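Side-chain contacts in hypothetical protein (Bacteroides ovatus, PDB 4EPS), which probably forms part of the fimbrial tip, at the end of cell-surface filaments that mediate adhesion and biofilm formation: residues S160-K165 / L241-K246; N292-V297 / P421-T426; M337-E342 / T453-V458. All blocks are in the same frame, centred on the assembly; numbering follows the deposited sequence.

Interaction 1 (S160-K165 / L241-K246); sequences SLVVVK and LDTAEK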
loop_
_atom_site.group_PDB
_atom_site.type_symbol
_atom_site.label_atom_id
_atom_site.label_comp_id
_atom_site.label_asym_id
_atom_site.label_seq_id
_atom_site.Cartn_x
_atom_site.Cartn_y
_atom_site.Cartn_z
ATOM N N SER A 160 21.358 -32.798 21.933
ATOM C CA SER A 160 20.492 -31.636 22.097
ATOM C C SER A 160 20.562 -30.858 20.799
ATOM O O SER A 160 21.423 -31.152 19.968
ATOM C CB SER A 160 20.926 -30.804 23.304
ATOM O OG SER A 160 19.896 -29.871 23.601
ATOM N N LEU A 161 19.668 -29.892 20.598
ATOM C CA LEU A 161 19.647 -29.169 19.328
ATOM C C LEU A 161 19.548 -27.662 19.503
ATOM O O LEU A 161 18.664 -27.168 20.207
ATOM C CB LEU A 161 18.457 -29.675 18.487
ATOM C CG LEU A 161 18.303 -29.069 17.073
ATOM C CD1 LEU A 161 19.486 -29.512 16.153
ATOM C CD2 LEU A 161 16.984 -29.456 16.482
ATOM N N VAL A 162 20.440 -26.936 18.821
ATOM C CA VAL A 162 20.395 -25.479 18.755
ATOM C C VAL A 162 19.634 -25.135 17.464
ATOM O O VAL A 162 19.981 -25.648 16.394
ATOM C CB VAL A 162 21.818 -24.825 18.787
ATOM C CG1 VAL A 162 21.803 -23.362 18.282
ATOM C CG2 VAL A 162 22.420 -24.885 20.185
ATOM N N VAL A 163 18.649 -24.243 17.548
ATOM C CA VAL A 163 17.932 -23.754 16.357
ATOM C C VAL A 163 18.113 -22.229 16.340
ATOM O O VAL A 163 17.855 -21.599 17.369
ATOM C CB VAL A 163 16.432 -24.163 16.310
ATOM C CG1 VAL A 163 15.755 -23.589 15.052
ATOM C CG2 VAL A 163 16.288 -25.700 16.344
ATOM N N VAL A 164 18.594 -21.657 15.214
ATOM C CA VAL A 164 18.795 -20.207 15.108
ATOM C C VAL A 164 17.876 -19.661 14.010
ATOM O O VAL A 164 17.931 -20.127 12.875
ATOM C CB VAL A 164 20.274 -19.783 14.848
ATOM C CG1 VAL A 164 20.422 -18.256 14.912
ATOM C CG2 VAL A 164 21.245 -20.472 15.806
ATOM N N LYS A 165 17.072 -18.643 14.350
ATOM C CA LYS A 165 16.209 -17.945 13.395
ATOM C C LYS A 165 16.713 -16.506 13.255
ATOM O O LYS A 165 16.483 -15.680 14.144
ATOM C CB LYS A 165 14.733 -17.981 13.871
ATOM C CG LYS A 165 13.745 -17.382 12.864
ATOM C CD LYS A 165 13.577 -18.289 11.672
ATOM C CE LYS A 165 12.477 -17.803 10.767
ATOM N NZ LYS A 165 12.520 -18.551 9.496
ATOM N N LEU A 241 24.557 -16.364 21.392
ATOM C CA LEU A 241 23.601 -17.395 21.749
ATOM C C LEU A 241 24.179 -18.158 22.919
ATOM O O LEU A 241 25.148 -18.903 22.754
ATOM C CB LEU A 241 23.311 -18.306 20.550
ATOM C CG LEU A 241 23.085 -17.517 19.236
ATOM C CD1 LEU A 241 23.101 -18.424 18.047
ATOM C CD2 LEU A 241 21.847 -16.625 19.320
ATOM N N ASP A 242 23.647 -17.883 24.111
ATOM C CA ASP A 242 24.067 -18.536 25.339
ATOM C C ASP A 242 23.364 -19.880 25.423
ATOM O O ASP A 242 22.156 -19.918 25.668
ATOM C CB ASP A 242 23.748 -17.636 26.550
ATOM C CG ASP A 242 24.600 -16.370 26.557
ATOM O OD1 ASP A 242 25.798 -16.462 26.901
ATOM O OD2 ASP A 242 24.085 -15.303 26.160
ATOM N N THR A 243 24.087 -20.981 25.164
ATOM C CA THR A 243 23.463 -22.320 25.210
ATOM C C THR A 243 23.465 -22.894 26.643
ATOM O O THR A 243 22.775 -23.883 26.908
ATOM C CB THR A 243 24.140 -23.315 24.237
ATOM O OG1 THR A 243 25.400 -23.739 24.769
ATOM C CG2 THR A 243 24.289 -22.753 22.810
ATOM N N ALA A 244 24.255 -22.314 27.550
ATOM C CA ALA A 244 24.337 -22.824 28.936
ATOM C C ALA A 244 22.946 -23.002 29.541
ATOM O O ALA A 244 22.109 -22.113 29.421
ATOM C CB ALA A 244 25.167 -21.880 29.795
ATOM N N GLU A 245 22.704 -24.163 30.151
ATOM C CA GLU A 245 21.465 -24.591 30.850
ATOM C C GLU A 245 20.295 -24.862 29.905
ATOM O O GLU A 245 19.203 -25.193 30.376
ATOM C CB GLU A 245 21.013 -23.562 31.930
ATOM C CG GLU A 245 22.146 -22.985 32.775
ATOM C CD GLU A 245 23.021 -23.986 33.506
ATOM O OE1 GLU A 245 22.632 -25.171 33.581
ATOM O OE2 GLU A 245 24.060 -23.569 34.065
ATOM N N LYS A 246 20.507 -24.742 28.586
ATOM C CA LYS A 246 19.390 -24.919 27.659
ATOM C C LYS A 246 19.566 -26.162 26.782
ATOM O O LYS A 246 18.747 -26.388 25.889
ATOM C CB LYS A 246 19.234 -23.651 26.786
ATOM C CG LYS A 246 19.016 -22.383 27.616
ATOM C CD LYS A 246 19.292 -21.130 26.823
ATOM C CE LYS A 246 19.578 -19.948 27.725
ATOM N NZ LYS A 246 19.923 -18.745 26.923
HETATM O O HOH W 1 17.480 -28.307 24.561
#
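Val162 faces Thr243 with their CA atoms 7.8 Å apart, and the chains run in opposite senses from Ser160 beside Lys246 to Val164 beside Leu241, with no hydrogen bond joining them. What bridges the gap is a row of methyl groups. Val164 CG2 lies 3.6 Å from Leu241 CD1, and CG1 of the same valine flanks that methyl from slightly farther off. One step along, Val162 CG2 meets Thr243 CG2 at 3.9 Å, the two side chains crossing at about a right angle. With chi1 at 75°, Thr243 sends its methyl to Val162 while OG1 is left to bond Asn228 O. From Thr243 to Lys246 the chain makes a type II beta turn, closed by Lys246 N on Thr243 O, and Lys246 NZ bends back to donate to Asp242 O. The last link is through water: one molecule donates to Ser160 OG at 3.0 Å and to Lys246 O at 2.7 Å. Ser160 OG has its main partner in Lys248 O. Ile230, touching Val162, Leu241 and Thr243, extends the apolar layer. Such side-chain packing between strands that share no backbone bonds is characteristic of a beta-sandwich interior, consistent with this fimbrillin-like region's place in the transthyretin clan.

Interaction 2 (N292-V297 / P421-T426); sequences NCIGIV and PSPSIT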
loop_
_atom_site.group_PDB
_atom_site.type_symbol
_atom_site.label_atom_id
_atom_site.label_comp_id
_atom_site.label_asym_id
_atom_site.label_seq_id
_atom_site.Cartn_x
_atom_site.Cartn_y
_atom_site.Cartn_z
ATOM N N ASN A 292 26.067 -2.304 1.242
ATOM C CA ASN A 292 25.373 -3.456 0.676
ATOM C C ASN A 292 24.377 -3.086 -0.445
ATOM O O ASN A 292 23.627 -3.964 -0.870
ATOM C CB ASN A 292 24.665 -4.275 1.763
ATOM C CG ASN A 292 25.642 -4.910 2.734
ATOM O OD1 ASN A 292 25.581 -4.688 3.938
ATOM N ND2 ASN A 292 26.621 -5.630 2.218
ATOM N N CYS A 293 24.395 -1.839 -0.953
ATOM C CA CYS A 293 23.530 -1.495 -2.105
ATOM C C CYS A 293 24.205 -2.098 -3.341
ATOM O O CYS A 293 25.419 -1.892 -3.529
ATOM C CB CYS A 293 23.320 0.012 -2.261
ATOM S SG CYS A 293 22.165 0.443 -3.602
ATOM N N ILE A 294 23.476 -2.900 -4.121
ATOM C CA ILE A 294 24.113 -3.576 -5.280
ATOM C C ILE A 294 23.553 -3.080 -6.611
ATOM O O ILE A 294 24.135 -3.370 -7.671
ATOM C CB ILE A 294 24.010 -5.120 -5.174
ATOM C CG1 ILE A 294 22.541 -5.598 -5.222
ATOM C CG2 ILE A 294 24.761 -5.637 -3.894
ATOM C CD1 ILE A 294 22.356 -7.136 -5.411
ATOM N N GLY A 295 22.434 -2.366 -6.572
ATOM C CA GLY A 295 21.851 -1.896 -7.832
ATOM C C GLY A 295 20.597 -1.071 -7.648
ATOM O O GLY A 295 20.216 -0.741 -6.515
ATOM N N ILE A 296 19.994 -0.698 -8.776
ATOM C CA ILE A 296 18.754 0.089 -8.845
ATOM C C ILE A 296 17.712 -0.715 -9.628
ATOM O O ILE A 296 18.010 -1.241 -10.702
ATOM C CB ILE A 296 19.026 1.473 -9.558
ATOM C CG1 ILE A 296 20.155 2.309 -8.839
ATOM C CG2 ILE A 296 17.741 2.294 -9.722
ATOM C CD1 ILE A 296 19.978 2.611 -7.437
ATOM N N VAL A 297 16.484 -0.721 -9.150
ATOM C CA VAL A 297 15.389 -1.380 -9.886
ATOM C C VAL A 297 15.207 -0.608 -11.184
ATOM O O VAL A 297 14.972 0.612 -11.145
ATOM C CB VAL A 297 14.092 -1.397 -9.037
ATOM C CG1 VAL A 297 12.900 -1.929 -9.857
ATOM C CG2 VAL A 297 14.293 -2.242 -7.765
ATOM N N PRO A 421 27.615 -8.772 -4.526
ATOM C CA PRO A 421 27.021 -10.108 -4.611
ATOM C C PRO A 421 25.511 -10.070 -4.702
ATOM O O PRO A 421 24.822 -9.426 -3.896
ATOM C CB PRO A 421 27.509 -10.823 -3.328
ATOM C CG PRO A 421 27.973 -9.748 -2.431
ATOM C CD PRO A 421 28.436 -8.623 -3.297
ATOM N N SER A 422 25.006 -10.782 -5.701
ATOM C CA SER A 422 23.578 -10.897 -5.949
ATOM C C SER A 422 22.925 -11.823 -4.891
ATOM O O SER A 422 23.524 -12.836 -4.492
ATOM C CB SER A 422 23.326 -11.430 -7.360
ATOM O OG SER A 422 23.884 -12.723 -7.526
ATOM N N PRO A 423 21.684 -11.521 -4.464
ATOM C CA PRO A 423 21.004 -12.408 -3.489
ATOM C C PRO A 423 20.736 -13.785 -4.104
ATOM O O PRO A 423 20.526 -13.890 -5.312
ATOM C CB PRO A 423 19.672 -11.678 -3.213
ATOM C CG PRO A 423 19.888 -10.258 -3.655
ATOM C CD PRO A 423 20.850 -10.352 -4.812
ATOM N N SER A 424 20.682 -14.843 -3.269
ATOM C CA SER A 424 20.439 -16.225 -3.734
ATOM C C SER A 424 19.069 -16.385 -4.402
ATOM O O SER A 424 18.893 -17.260 -5.251
ATOM C CB SER A 424 20.536 -17.193 -2.543
ATOM O OG SER A 424 19.542 -16.875 -1.572
ATOM N N ILE A 425 18.103 -15.532 -4.043
ATOM C CA ILE A 425 16.743 -15.598 -4.598
ATOM C C ILE A 425 16.641 -14.986 -6.013
ATOM O O ILE A 425 15.582 -15.071 -6.624
ATOM C CB ILE A 425 15.730 -14.920 -3.644
ATOM C CG1 ILE A 425 16.102 -13.428 -3.371
ATOM C CG2 ILE A 425 15.606 -15.769 -2.334
ATOM C CD1 ILE A 425 15.043 -12.607 -2.666
ATOM N N THR A 426 17.706 -14.371 -6.508
ATOM C CA THR A 426 17.700 -13.741 -7.847
ATOM C C THR A 426 18.340 -14.638 -8.911
ATOM O O THR A 426 18.886 -15.700 -8.606
ATOM C CB THR A 426 18.443 -12.375 -7.801
ATOM O OG1 THR A 426 19.862 -12.587 -7.676
ATOM C CG2 THR A 426 17.903 -11.449 -6.712
#
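Ile294 carries the contact with Pro421, Ser422 and Pro423 single-handedly, as an example of how one branched side chain can anchor an irregular loop to a strand. The apolar meeting comes first. The end methyl of Ile294, CD1, abuts CD of the Pro423 ring at 3.6 Å, and the same methyl stands 4.0 Å from Ser422 CA. The isoleucine's chi1 of 64° sets CG1 between the backbone N and the carbonyl carbon; with chi2 near 168° the chain then extends, carrying CD1 to the proline. Phe420, Trp429 and Leu508 also touch Ile294, so residues 421-423 make up only part of its surroundings.

A second kind of contact joins methyls to a carbonyl. Both branches of Ile294 reach Pro421 O, CD1 at 3.7 Å and CG2 at 3.8 Å, in van der Waals contact only, while the CB of Pro421 leads away from the strand, so that the backbone carbonyl does the touching.

Hydrogen bonds shape the loop rather than span the gap. Pro423 O accepts from both Thr426 N at 3.1 Å and Thr426 OG1 at 2.8 Å, the hydroxyl lying in the carbonyl plane at a C=O...O angle of 147°. Two donors from one residue thus clamp the type I turn from Pro423 to Thr426. Upstream, Ser422 OG is tied to Glu417 of helix 408-419. Tyr274, on the neighbouring strand 273-275, touches both Pro423 and Thr426.

That tyrosine also defines the strand's irregularity: Ile294 and Gly295 both sit opposite Tyr274, to which both are joined by backbone bonds. The loop therefore docks on an antiparallel sheet at a classic beta bulge, and of the bulge's two residues on this strand, Ile294 makes the contact.

Interaction 3 (M337-E342 / T453-V458); sequences MSLYTE and TKLIKV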
loop_
_atom_site.group_PDB
_atom_site.type_symbol
_atom_site.label_atom_id
_atom_site.label_comp_id
_atom_site.label_asym_id
_atom_site.label_seq_id
_atom_site.Cartn_x
_atom_site.Cartn_y
_atom_site.Cartn_z
HETATM N N MSE A 337 19.507 -3.067 -12.283
HETATM C CA MSE A 337 20.769 -2.754 -12.955
HETATM C C MSE A 337 21.853 -2.545 -11.893
HETATM O O MSE A 337 21.643 -1.820 -10.922
HETATM C CB MSE A 337 20.651 -1.513 -13.839
HETATM C CG MSE A 337 21.936 -1.277 -14.652
HETATM SE SE MSE A 337 21.754 0.292 -15.771
HETATM C CE MSE A 337 21.642 1.589 -14.357
ATOM N N SER A 338 23.028 -3.101 -12.135
ATOM C CA SER A 338 24.178 -3.026 -11.249
ATOM C C SER A 338 24.673 -1.605 -11.040
ATOM O O SER A 338 24.686 -0.832 -11.988
ATOM C CB SER A 338 25.333 -3.839 -11.862
ATOM O OG SER A 338 25.828 -3.241 -13.075
ATOM N N LEU A 339 25.183 -1.293 -9.824
ATOM C CA LEU A 339 25.971 -0.066 -9.605
ATOM C C LEU A 339 27.321 -0.236 -10.318
ATOM O O LEU A 339 28.013 0.741 -10.627
ATOM C CB LEU A 339 26.241 0.163 -8.104
ATOM C CG LEU A 339 25.011 0.335 -7.203
ATOM C CD1 LEU A 339 25.429 0.806 -5.798
ATOM C CD2 LEU A 339 24.019 1.322 -7.797
ATOM N N TYR A 340 27.728 -1.495 -10.480
ATOM C CA TYR A 340 28.978 -1.851 -11.160
ATOM C C TYR A 340 28.992 -1.351 -12.587
ATOM O O TYR A 340 28.005 -1.513 -13.319
ATOM C CB TYR A 340 29.156 -3.382 -11.170
ATOM C CG TYR A 340 30.390 -3.874 -11.917
ATOM C CD1 TYR A 340 30.363 -4.078 -13.301
ATOM C CD2 TYR A 340 31.593 -4.096 -11.251
ATOM C CE1 TYR A 340 31.503 -4.481 -14.000
ATOM C CE2 TYR A 340 32.730 -4.544 -11.935
ATOM C CZ TYR A 340 32.678 -4.728 -13.308
ATOM O OH TYR A 340 33.784 -5.159 -13.993
ATOM N N THR A 341 30.123 -0.778 -13.008
ATOM C CA THR A 341 30.315 -0.418 -14.422
ATOM C C THR A 341 31.816 -0.334 -14.719
ATOM O O THR A 341 32.582 0.252 -13.949
ATOM C CB THR A 341 29.554 0.837 -14.887
ATOM O OG1 THR A 341 29.722 0.968 -16.308
ATOM C CG2 THR A 341 30.001 2.138 -14.177
ATOM N N GLU A 342 32.218 -0.935 -15.833
ATOM C CA GLU A 342 33.600 -0.900 -16.327
ATOM C C GLU A 342 33.551 -0.944 -17.821
ATOM O O GLU A 342 32.519 -1.324 -18.373
ATOM C CB GLU A 342 34.444 -2.093 -15.803
ATOM C CG GLU A 342 34.727 -2.149 -14.306
ATOM C CD GLU A 342 35.425 -0.978 -13.636
ATOM O OE1 GLU A 342 36.233 -0.291 -14.301
ATOM O OE2 GLU A 342 35.168 -0.760 -12.429
ATOM N N THR A 453 19.724 9.809 -11.299
ATOM C CA THR A 453 19.436 10.543 -10.040
ATOM C C THR A 453 19.553 9.635 -8.795
ATOM O O THR A 453 19.751 10.139 -7.676
ATOM C CB THR A 453 18.047 11.183 -10.099
ATOM O OG1 THR A 453 17.079 10.163 -10.378
ATOM C CG2 THR A 453 17.981 12.340 -11.131
ATOM N N LYS A 454 19.444 8.306 -8.981
ATOM C CA LYS A 454 19.598 7.347 -7.869
ATOM C C LYS A 454 21.030 6.867 -7.797
ATOM O O LYS A 454 21.615 6.813 -6.722
ATOM C CB LYS A 454 18.659 6.116 -8.022
ATOM C CG LYS A 454 17.236 6.458 -8.396
ATOM C CD LYS A 454 16.504 7.326 -7.345
ATOM C CE LYS A 454 15.065 7.535 -7.772
ATOM N NZ LYS A 454 14.968 8.255 -9.076
ATOM N N LEU A 455 21.603 6.520 -8.959
ATOM C CA LEU A 455 22.982 6.043 -9.000
ATOM C C LEU A 455 23.944 7.009 -8.296
ATOM O O LEU A 455 24.790 6.565 -7.527
ATOM C CB LEU A 455 23.438 5.834 -10.449
ATOM C CG LEU A 455 22.807 4.668 -11.189
ATOM C CD1 LEU A 455 23.265 4.656 -12.678
ATOM C CD2 LEU A 455 23.200 3.337 -10.545
ATOM N N ILE A 456 23.795 8.308 -8.539
ATOM C CA ILE A 456 24.704 9.324 -7.967
ATOM C C ILE A 456 24.626 9.396 -6.418
ATOM O O ILE A 456 25.550 9.900 -5.794
ATOM C CB ILE A 456 24.449 10.713 -8.641
ATOM C CG1 ILE A 456 25.647 11.707 -8.454
ATOM C CG2 ILE A 456 23.136 11.345 -8.215
ATOM C CD1 ILE A 456 26.979 11.303 -9.197
ATOM N N LYS A 457 23.548 8.875 -5.801
ATOM C CA LYS A 457 23.401 8.894 -4.335
ATOM C C LYS A 457 24.097 7.712 -3.671
ATOM O O LYS A 457 24.352 7.764 -2.470
ATOM C CB LYS A 457 21.911 8.893 -3.950
ATOM C CG LYS A 457 21.179 10.138 -4.430
ATOM C CD LYS A 457 19.889 10.346 -3.659
ATOM C CE LYS A 457 19.088 11.482 -4.233
ATOM N NZ LYS A 457 17.691 11.463 -3.720
ATOM N N VAL A 458 24.377 6.624 -4.422
ATOM C CA VAL A 458 24.972 5.402 -3.836
ATOM C C VAL A 458 26.258 4.934 -4.539
ATOM O O VAL A 458 26.818 3.885 -4.172
ATOM C CB VAL A 458 23.969 4.219 -3.799
ATOM C CG1 VAL A 458 22.879 4.445 -2.740
ATOM C CG2 VAL A 458 23.360 3.957 -5.181
#
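Ser338 OG, on the residue between Met337 and Leu339, which both touch the helix, is held by two hydrogen bonds: it donates to Tyr340 O at 2.8 Å, in the carbonyl plane and on a lone pair at a C=O...O angle of 131°, and it is bonded to Phe506 N of the adjoining strand. This ties the Ser338 side chain both to its own chain two residues on and to strand 502-509.

No hydrogen bond crosses between the segments; the contact is van der Waals packing. Leu339 CD2 meets Leu455 CD2 at 3.5 Å, the two side chains sliding past each other in opposite directions. Leu339 CD1 rests 3.7 Å from Val458 O, and both methyls of Leu339 border Val458 CG2, with CD2 at 3.8 Å. Here helix 446-458 packs on one face of an antiparallel sheet, whose strand 293-300 supplies Cys293 and Ile296 to the same layer; Ser338 and Tyr340 touch helix 408-419 instead. An alanine in place of Leu339 would be likely to open a gap beside Leu455 and Val458, with Leu455 CD2 losing its leucine neighbour and Val458 CG2 both methyls that border it.

Met337, present as selenomethionine, runs extended through chi1 and chi2 and then bends at chi3 (66°), which brings CE to Leu455 CD1 at 3.9 Å, the side chains crossing at about a right angle. Thr453 and Lys457, on the same helix, pack against Asp444 of the second subunit.

Overall arrangement
Interactions 2 and 3 form one continuous region: their centres are 12 Å apart and strands 293-300 and 334-338 are neighbours in the same sheet. Probable backbone hydrogen bonds join them, Ile296 O to Met337 N at 2.8 Å and Ile294 O to Leu339 N at 3.2 Å, while Ile296 CG1 packs on Leu455 CD2 at 3.6 Å. Their segments alternate along the chain. Interaction 1 comes earlier in the chain and stands apart, its centre 32 Å from that of interaction 2 and 42 Å from that of interaction 3. A bound glycerol, probably from crystallisation, lies about 4 Å from the Pro421 side chain, and that of Leu339 is about 6 Å from a glycerol.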